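Local coordinates for glyoxalase family protein (Bacillus cereus, PDB 1ZSW) that is of unknown function but binds zinc and belongs to the glyoxalase (vicinal oxygen chelate) superfamily, probably acting as a metal-dependent enzyme related to PcpA-like proteins, at residues 30-34 with 294-298; 61-65 with 276-280; 199-203 with 260-264. One frame throughout, in Å; residues are numbered along the deposited sequence. Where two conformers were deposited one is given.

Contact 1. Residues 30-34 with 294-298. With ZN (zinc ion), chain B.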
loop_
_atom_site.group_PDB
_atom_site.type_symbol
_atom_site.label_atom_id
_atom_site.label_comp_id
_atom_site.label_asym_id
_atom_site.label_seq_id
_atom_site.Cartn_x
_atom_site.Cartn_y
_atom_site.Cartn_z
ATOM N N GLY A 30 -10.076 -4.556 1.200
ATOM C CA GLY A 30 -9.282 -3.500 0.560
ATOM C C GLY A 30 -7.788 -3.728 0.751
ATOM O O GLY A 30 -7.351 -4.731 1.334
ATOM N N HIS A 31 -7.023 -2.782 0.243
ATOM C CA HIS A 31 -5.579 -2.769 0.498
ATOM C C HIS A 31 -5.303 -2.565 1.981
ATOM O O HIS A 31 -6.010 -1.813 2.680
ATOM C CB HIS A 31 -4.841 -1.664 -0.270
ATOM C CG HIS A 31 -5.234 -1.552 -1.716
ATOM N ND1 HIS A 31 -5.244 -2.645 -2.554
ATOM C CD2 HIS A 31 -5.591 -0.475 -2.481
ATOM C CE1 HIS A 31 -5.599 -2.255 -3.776
ATOM N NE2 HIS A 31 -5.825 -0.949 -3.754
ATOM N N HIS A 32 -4.189 -3.161 2.424
ATOM C CA HIS A 32 -3.715 -3.019 3.820
ATOM C C HIS A 32 -2.610 -1.973 3.917
ATOM O O HIS A 32 -2.711 -1.013 4.678
ATOM C CB HIS A 32 -3.249 -4.388 4.341
ATOM C CG HIS A 32 -2.948 -4.424 5.808
ATOM N ND1 HIS A 32 -1.805 -3.877 6.351
ATOM C CD2 HIS A 32 -3.638 -4.982 6.838
ATOM C CE1 HIS A 32 -1.789 -4.104 7.659
ATOM N NE2 HIS A 32 -2.908 -4.747 7.984
ATOM N N HIS A 33 -1.557 -2.158 3.126
ATOM C CA HIS A 33 -0.478 -1.180 3.051
ATOM C C HIS A 33 0.300 -1.440 1.813
ATOM O O HIS A 33 0.051 -2.443 1.118
ATOM C CB HIS A 33 0.474 -1.251 4.281
ATOM C CG HIS A 33 1.223 -2.544 4.427
ATOM N ND1 HIS A 33 0.711 -3.619 5.133
ATOM C CD2 HIS A 33 2.477 -2.911 4.042
ATOM C CE1 HIS A 33 1.595 -4.607 5.132
ATOM N NE2 HIS A 33 2.679 -4.201 4.487
ATOM N N ILE A 34 1.238 -0.542 1.519
ATOM C CA ILE A 34 2.112 -0.733 0.360
ATOM C C ILE A 34 3.491 -0.274 0.789
ATOM O O ILE A 34 3.577 0.700 1.537
ATOM C CB ILE A 34 1.544 0.045 -0.882
ATOM C CG1 ILE A 34 2.284 -0.284 -2.188
ATOM C CG2 ILE A 34 1.389 1.558 -0.598
ATOM C CD1 ILE A 34 1.391 -0.002 -3.432
ATOM N N GLU A 294 1.288 -9.447 -0.293
ATOM C CA GLU A 294 1.266 -9.862 1.106
ATOM C C GLU A 294 -0.194 -9.896 1.527
ATOM O O GLU A 294 -1.011 -9.057 1.095
ATOM C CB GLU A 294 2.065 -8.862 1.918
ATOM C CG GLU A 294 2.074 -9.115 3.451
ATOM C CD GLU A 294 2.796 -8.023 4.212
ATOM O OE1 GLU A 294 3.135 -6.978 3.619
ATOM O OE2 GLU A 294 3.038 -8.241 5.424
ATOM N N ILE A 295 -0.536 -10.856 2.379
ATOM C CA ILE A 295 -1.887 -10.920 2.930
ATOM C C ILE A 295 -1.730 -10.657 4.428
ATOM O O ILE A 295 -1.023 -11.400 5.087
ATOM C CB ILE A 295 -2.508 -12.330 2.698
ATOM C CG1 ILE A 295 -2.403 -12.694 1.212
ATOM C CG2 ILE A 295 -3.988 -12.350 3.151
ATOM C CD1 ILE A 295 -2.979 -14.073 0.829
ATOM N N ALA A 296 -2.360 -9.598 4.940
ATOM C CA ALA A 296 -2.094 -9.134 6.303
ATOM C C ALA A 296 -3.383 -8.998 7.091
ATOM O O ALA A 296 -4.396 -8.457 6.602
ATOM C CB ALA A 296 -1.346 -7.793 6.309
ATOM N N THR A 297 -3.333 -9.417 8.359
ATOM C CA THR A 297 -4.484 -9.139 9.227
ATOM C C THR A 297 -4.651 -7.661 9.594
ATOM O O THR A 297 -3.668 -6.906 9.739
ATOM C CB THR A 297 -4.406 -9.995 10.536
ATOM O OG1 THR A 297 -3.275 -9.574 11.324
ATOM C CG2 THR A 297 -4.303 -11.490 10.197
ATOM N N ASP A 298 -5.893 -7.231 9.769
ATOM C CA ASP A 298 -6.201 -5.843 10.147
ATOM C C ASP A 298 -5.615 -5.479 11.492
ATOM O O ASP A 298 -5.119 -4.375 11.684
ATOM C CB ASP A 298 -7.720 -5.591 10.170
ATOM C CG ASP A 298 -8.295 -5.268 8.794
ATOM O OD1 ASP A 298 -7.540 -4.946 7.846
ATOM O OD2 ASP A 298 -9.537 -5.289 8.666
HETATM ZN ZN ZN B . 4.359 -5.459 4.169
HETATM O O HOH W 1 -2.435 -4.029 11.278
#
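Glu294 and His33 meet at the zinc ion. Glu294 OE1 lies 2.0 Å from the zinc, and His33 NE2 lies 2.1 Å from it. The carboxylate stands almost square to the imidazole, with planes 89° apart. The glutamate chain is extended, with CG anti to the backbone N, and this carries OE1 across to the metal. His246 is the third protein ligand, and Ser282 OG hydrogen-bonds Glu294 OE2. Ala296 points at residues 30-34. Its CB sits over the centre of one face of the His32 ring, 3.6 Å from the centroid, in a CH-pi contact. Thr297 takes part through its backbone: Thr297 O accepts from His32 NE2 at 2.9 Å. This bond is bent, 131° at the hydrogen, and the donor stands above the carbonyl plane. Asp298 O accepts a hydrogen bond from a water that also lies near His32 NE2, a weak link. The carboxylate of Asp298 is engaged by Arg250 in a salt bridge.

His32 and His33 both face Ala248 in a classic beta bulge. The His32 side chain turns to strand 292-300, and the far end of the His33 ring reaches it at the zinc. His33 ND1 donates to His32 ND1 at 2.8 Å, nearly straight at 174°. His32 NE2 donates to Thr297 O, which leaves His32 ND1 to accept: a chain of two hydrogen bonds from the zinc ligand to a backbone carbonyl. The straight bond, in the plane of the His33 ring, would hold that ring's rotation, so His32 is a second-shell residue that positions a zinc ligand.

Contact 2. Residues 61-65 with 276-280; sequences VNQDD and DRFYF
Arg277 reaches across to the tight turn after strand 55-62, where it meets Gln63 and Asp64. Its chain starts at CB and bends at CG before it runs out toward the turn. CD is the first side-chain atom to touch the other segment. It lies against the terminal amide group of Gln63, whose plane stands nearly square to that of the guanidinium. Nearer its root, the backbone O of Arg277 also faces this amide. Arg277 NE donates a hydrogen bond to Tyr284 OH. The two terminal nitrogens then grip Asp64 end-on, one to each carboxylate oxygen. Arg277 NH1 lies 3.0 Å from Asp64 OD1, with an N-H...O angle of 165°. Arg277 NH2 lies 3.1 Å from Asp64 OD2, at 157°. Both oxygens are met on the syn side, but from well out of the carboxylate plane. The two planes are twisted by 45°, so the salt bridge is two-pronged but not flat. OD1 lies near the guanidinium plane, while OD2 is tilted from it.

Each partner sits in a turn. Asn62 to Asp65 form a type I beta turn, and Asn62 OD1 accepts from Asp64 N at 2.9 Å in an Asx turn. A second Asx turn joins Asp276 OD1 to Phe278 N at 2.8 Å.

The contact lies at the surface, beside the zinc site; the side chain of Arg277 comes within about 5 Å of that of Glu294. It joins the two ends of the eight-stranded sheet. Strand 55-62 is one outermost strand, and the loop 277-279 links the other, 275-276, to strand 280-286. The sheet curls enough for the two to meet.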
loop_
_atom_site.group_PDB
_atom_site.type_symbol
_atom_site.label_atom_id
_atom_site.label_comp_id
_atom_site.label_asym_id
_atom_site.label_seq_id
_atom_site.Cartn_x
_atom_site.Cartn_y
_atom_site.Cartn_z
ATOM N N VAL A 61 12.691 -0.389 12.429
ATOM C CA VAL A 61 13.706 -1.016 11.571
ATOM C C VAL A 61 13.103 -2.226 10.885
ATOM O O VAL A 61 12.070 -2.752 11.325
ATOM C CB VAL A 61 14.993 -1.405 12.347
ATOM C CG1 VAL A 61 15.709 -0.151 12.911
ATOM C CG2 VAL A 61 14.723 -2.464 13.442
ATOM N N ASN A 62 13.704 -2.609 9.763
ATOM C CA ASN A 62 13.320 -3.806 9.013
ATOM C C ASN A 62 13.521 -4.982 9.949
ATOM O O ASN A 62 14.626 -5.180 10.453
ATOM C CB ASN A 62 14.204 -3.914 7.773
ATOM C CG ASN A 62 13.875 -5.128 6.884
ATOM O OD1 ASN A 62 13.175 -6.048 7.285
ATOM N ND2 ASN A 62 14.403 -5.117 5.657
ATOM N N GLN A 63 12.439 -5.710 10.227
ATOM C CA GLN A 63 12.495 -6.799 11.208
ATOM C C GLN A 63 13.432 -7.904 10.739
ATOM O O GLN A 63 13.989 -8.623 11.562
ATOM C CB GLN A 63 11.093 -7.347 11.535
ATOM C CG GLN A 63 10.225 -6.334 12.306
ATOM C CD GLN A 63 8.770 -6.771 12.489
ATOM O OE1 GLN A 63 7.894 -5.947 12.777
ATOM N NE2 GLN A 63 8.509 -8.056 12.339
ATOM N N ASP A 64 13.611 -8.004 9.420
ATOM C CA ASP A 64 14.501 -8.997 8.803
ATOM C C ASP A 64 15.944 -8.470 8.666
ATOM O O ASP A 64 16.844 -9.216 8.269
ATOM C CB ASP A 64 13.957 -9.443 7.432
ATOM C CG ASP A 64 12.574 -10.108 7.515
ATOM O OD1 ASP A 64 12.165 -10.554 8.618
ATOM O OD2 ASP A 64 11.896 -10.202 6.462
ATOM N N ASP A 65 16.147 -7.188 8.991
ATOM C CA ASP A 65 17.467 -6.526 8.926
ATOM C C ASP A 65 17.470 -5.230 9.754
ATOM O O ASP A 65 17.241 -4.141 9.221
ATOM C CB ASP A 65 17.867 -6.245 7.462
ATOM C CG ASP A 65 19.244 -5.585 7.330
ATOM O OD1 ASP A 65 19.886 -5.249 8.351
ATOM O OD2 ASP A 65 19.683 -5.369 6.173
ATOM N N ASP A 276 4.600 -13.476 12.142
ATOM C CA ASP A 276 4.102 -12.451 13.033
ATOM C C ASP A 276 4.961 -11.197 12.912
ATOM O O ASP A 276 6.171 -11.204 13.213
ATOM C CB ASP A 276 4.053 -12.966 14.473
ATOM C CG ASP A 276 3.304 -12.035 15.384
ATOM O OD1 ASP A 276 2.987 -10.899 14.955
ATOM O OD2 ASP A 276 3.035 -12.428 16.541
ATOM N N ARG A 277 4.336 -10.130 12.400
ATOM C CA ARG A 277 5.011 -8.863 12.180
ATOM C C ARG A 277 4.718 -7.898 13.327
ATOM O O ARG A 277 5.024 -6.700 13.227
ATOM C CB ARG A 277 4.596 -8.266 10.825
ATOM C CG ARG A 277 5.102 -9.044 9.592
ATOM C CD ARG A 277 6.615 -9.214 9.584
ATOM N NE ARG A 277 7.171 -9.463 8.244
ATOM C CZ ARG A 277 8.423 -9.868 8.024
ATOM N NH1 ARG A 277 9.232 -10.134 9.061
ATOM N NH2 ARG A 277 8.861 -10.058 6.779
ATOM N N PHE A 278 4.179 -8.451 14.415
ATOM C CA PHE A 278 3.808 -7.731 15.634
ATOM C C PHE A 278 2.544 -6.886 15.475
ATOM O O PHE A 278 1.537 -7.131 16.151
ATOM C CB PHE A 278 4.990 -6.930 16.220
ATOM C CG PHE A 278 4.770 -6.477 17.640
ATOM C CD1 PHE A 278 4.595 -7.401 18.663
ATOM C CD2 PHE A 278 4.762 -5.127 17.951
ATOM C CE1 PHE A 278 4.392 -6.984 19.975
ATOM C CE2 PHE A 278 4.567 -4.704 19.264
ATOM C CZ PHE A 278 4.377 -5.635 20.271
ATOM N N TYR A 279 2.583 -5.931 14.549
ATOM C CA TYR A 279 1.448 -5.056 14.310
ATOM C C TYR A 279 0.349 -5.769 13.509
ATOM O O TYR A 279 -0.774 -5.271 13.424
ATOM C CB TYR A 279 1.923 -3.813 13.588
ATOM C CG TYR A 279 3.152 -3.216 14.261
ATOM C CD1 TYR A 279 4.374 -3.166 13.591
ATOM C CD2 TYR A 279 3.089 -2.738 15.581
ATOM C CE1 TYR A 279 5.504 -2.622 14.197
ATOM C CE2 TYR A 279 4.210 -2.201 16.197
ATOM C CZ TYR A 279 5.416 -2.145 15.502
ATOM O OH TYR A 279 6.551 -1.622 16.105
ATOM N N PHE A 280 0.694 -6.932 12.946
ATOM C CA PHE A 280 -0.238 -7.811 12.236
ATOM C C PHE A 280 0.477 -9.125 11.948
ATOM O O PHE A 280 1.724 -9.197 12.052
ATOM C CB PHE A 280 -0.711 -7.150 10.905
ATOM C CG PHE A 280 0.423 -6.593 10.044
ATOM C CD1 PHE A 280 1.153 -7.433 9.177
ATOM C CD2 PHE A 280 0.733 -5.220 10.079
ATOM C CE1 PHE A 280 2.194 -6.913 8.355
ATOM C CE2 PHE A 280 1.792 -4.696 9.263
ATOM C CZ PHE A 280 2.507 -5.575 8.405
#

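Contact 3. Residues 199-203 with 260-264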
loop_
_atom_site.group_PDB
_atom_site.type_symbol
_atom_site.label_atom_id
_atom_site.label_comp_id
_atom_site.label_asym_id
_atom_site.label_seq_id
_atom_site.Cartn_x
_atom_site.Cartn_y
_atom_site.Cartn_z
ATOM N N THR A 199 -9.420 -12.777 -9.764
ATOM C CA THR A 199 -10.842 -13.147 -9.776
ATOM C C THR A 199 -11.091 -14.553 -9.304
ATOM O O THR A 199 -12.054 -14.779 -8.569
ATOM C CB THR A 199 -11.478 -12.978 -11.181
ATOM O OG1 THR A 199 -10.770 -13.817 -12.119
ATOM C CG2 THR A 199 -11.407 -11.543 -11.616
ATOM N N GLU A 200 -10.266 -15.500 -9.742
ATOM C CA GLU A 200 -10.498 -16.917 -9.413
ATOM C C GLU A 200 -10.066 -17.320 -8.028
ATOM O O GLU A 200 -10.723 -18.162 -7.386
ATOM C CB GLU A 200 -9.862 -17.835 -10.442
ATOM C CG GLU A 200 -10.316 -17.532 -11.855
ATOM C CD GLU A 200 -9.605 -18.375 -12.887
ATOM O OE1 GLU A 200 -8.925 -19.348 -12.484
ATOM O OE2 GLU A 200 -9.703 -18.050 -14.091
ATOM N N ILE A 201 -8.971 -16.738 -7.533
ATOM C CA ILE A 201 -8.584 -17.059 -6.168
ATOM C C ILE A 201 -9.249 -16.106 -5.194
ATOM O O ILE A 201 -9.960 -16.516 -4.289
ATOM C CB ILE A 201 -7.049 -16.982 -5.934
ATOM C CG1 ILE A 201 -6.287 -17.819 -6.958
ATOM C CG2 ILE A 201 -6.752 -17.355 -4.459
ATOM C CD1 ILE A 201 -4.739 -17.758 -6.783
ATOM N N PHE A 202 -9.036 -14.818 -5.413
ATOM C CA PHE A 202 -9.420 -13.833 -4.422
ATOM C C PHE A 202 -10.827 -13.274 -4.513
ATOM O O PHE A 202 -11.264 -12.550 -3.626
ATOM C CB PHE A 202 -8.360 -12.734 -4.353
ATOM C CG PHE A 202 -7.039 -13.230 -3.762
ATOM C CD1 PHE A 202 -5.970 -13.504 -4.585
ATOM C CD2 PHE A 202 -6.947 -13.509 -2.398
ATOM C CE1 PHE A 202 -4.750 -14.007 -4.045
ATOM C CE2 PHE A 202 -5.760 -14.001 -1.845
ATOM C CZ PHE A 202 -4.672 -14.255 -2.664
ATOM N N GLY A 203 -11.522 -13.637 -5.583
ATOM C CA GLY A 203 -12.917 -13.187 -5.774
ATOM C C GLY A 203 -13.088 -11.706 -6.046
ATOM O O GLY A 203 -14.129 -11.143 -5.706
ATOM N N TRP A 260 -6.525 -18.249 3.404
ATOM C CA TRP A 260 -5.864 -17.759 2.198
ATOM C C TRP A 260 -4.532 -18.435 1.944
ATOM O O TRP A 260 -4.191 -18.665 0.807
ATOM C CB TRP A 260 -5.722 -16.228 2.226
ATOM C CG TRP A 260 -7.053 -15.526 2.067
ATOM C CD1 TRP A 260 -7.678 -14.750 2.984
ATOM C CD2 TRP A 260 -7.933 -15.608 0.932
ATOM N NE1 TRP A 260 -8.901 -14.311 2.488
ATOM C CE2 TRP A 260 -9.081 -14.831 1.234
ATOM C CE3 TRP A 260 -7.885 -16.295 -0.278
ATOM C CZ2 TRP A 260 -10.158 -14.692 0.336
ATOM C CZ3 TRP A 260 -8.953 -16.144 -1.193
ATOM C CH2 TRP A 260 -10.086 -15.361 -0.849
ATOM N N GLU A 261 -3.808 -18.772 3.009
ATOM C CA GLU A 261 -2.582 -19.530 2.831
ATOM C C GLU A 261 -2.856 -20.830 2.118
ATOM O O GLU A 261 -2.169 -21.178 1.179
ATOM C CB GLU A 261 -1.861 -19.815 4.129
ATOM C CG GLU A 261 -0.575 -20.553 3.806
ATOM C CD GLU A 261 0.382 -20.605 4.953
ATOM O OE1 GLU A 261 -0.069 -20.748 6.108
ATOM O OE2 GLU A 261 1.590 -20.482 4.670
ATOM N N GLU A 262 -3.902 -21.531 2.554
ATOM C CA GLU A 262 -4.324 -22.745 1.863
ATOM C C GLU A 262 -4.704 -22.525 0.393
ATOM O O GLU A 262 -4.279 -23.272 -0.488
ATOM C CB GLU A 262 -5.484 -23.366 2.619
ATOM C CG GLU A 262 -5.980 -24.643 2.016
ATOM C CD GLU A 262 -5.081 -25.846 2.282
ATOM O OE1 GLU A 262 -3.999 -25.687 2.923
ATOM O OE2 GLU A 262 -5.486 -26.962 1.840
ATOM N N GLN A 263 -5.493 -21.495 0.100
ATOM C CA GLN A 263 -5.831 -21.203 -1.292
ATOM C C GLN A 263 -4.647 -20.927 -2.208
ATOM O O GLN A 263 -4.596 -21.386 -3.357
ATOM C CB GLN A 263 -6.836 -20.032 -1.358
ATOM C CG GLN A 263 -8.107 -20.292 -0.561
ATOM C CD GLN A 263 -8.825 -21.562 -1.023
ATOM O OE1 GLN A 263 -9.076 -22.477 -0.235
ATOM N NE2 GLN A 263 -9.151 -21.617 -2.298
ATOM N N VAL A 264 -3.687 -20.169 -1.688
ATOM C CA VAL A 264 -2.479 -19.822 -2.412
ATOM C C VAL A 264 -1.656 -21.067 -2.731
ATOM O O VAL A 264 -1.217 -21.248 -3.858
ATOM C CB VAL A 264 -1.687 -18.795 -1.596
ATOM C CG1 VAL A 264 -0.265 -18.654 -2.076
ATOM C CG2 VAL A 264 -2.486 -17.463 -1.633
#
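Phe202 and Trp260 form the aromatic part of this contact. Phe202 CD2 sits over one face of the indole, 3.5 Å above its plane and offset toward the rim. Phe202 CE2 lies 3.5 Å from Trp260 CE3. The phenyl ring and the six-membered ring of the indole have centroids 4.8 Å apart and planes at 34°. The pair is thus oblique, neither a parallel stack nor a T-shape. In Trp260, CG lies anti to the carbonyl carbon (chi1 -70°), and the benzo side of the indole is carried across to the end of helix 191-201.

Aliphatic contacts flank the aromatic pair. Val264 CG2 meets Phe202 CZ at 4.0 Å, one turn along the helix from Trp260. Ile201 CG2 meets both Trp260 CZ3 and Gln263 CB at 4.1 Å. The same methyl also lies over the centre of the phenyl face of Phe202, its neighbour in sequence.

One polar atom touches the aromatic group. Ile201 O lies in the ring plane at the indole edge, 3.3 Å from Trp260 CZ3, a close contact with a ring C-H edge rather than a conventional hydrogen bond.

Both segments belong to the second glyoxalase-family region of the chain. The contact joins the C-terminal end of helix 191-201 to the C-terminal half of helix 254-266. Helix 254-266 packs on the face of strand 292-300 that is turned away from the zinc, and Phe202 reaches the same face. Phe202 reaches Ile249 and Trp260 reaches Val251, both of strand 244-251. Both also touch Ile295 of strand 292-300, and Val264 packs on Phe285 of strand 280-286.

Contacts 1 and 3 are buried, whereas contact 2 lies at the surface. Contacts 1 and 2 belong to the same curled sheet and touch through Phe280, whose ring packs on His32, His33 and Glu294. Contact 3 lies behind strand 292-300. There Ile295, pointing away from the zinc, meets Phe202, Trp260 and Val264. This strand therefore has metal chemistry on one face and helix packing on the other. The bonding changes accordingly: metal ligands and a hydrogen-bonded pair of histidines in contact 1, a charged pair in contact 2, apolar and aromatic packing in contact 3. Contacts 2 and 3 do not touch; their centres are about 24 Å apart.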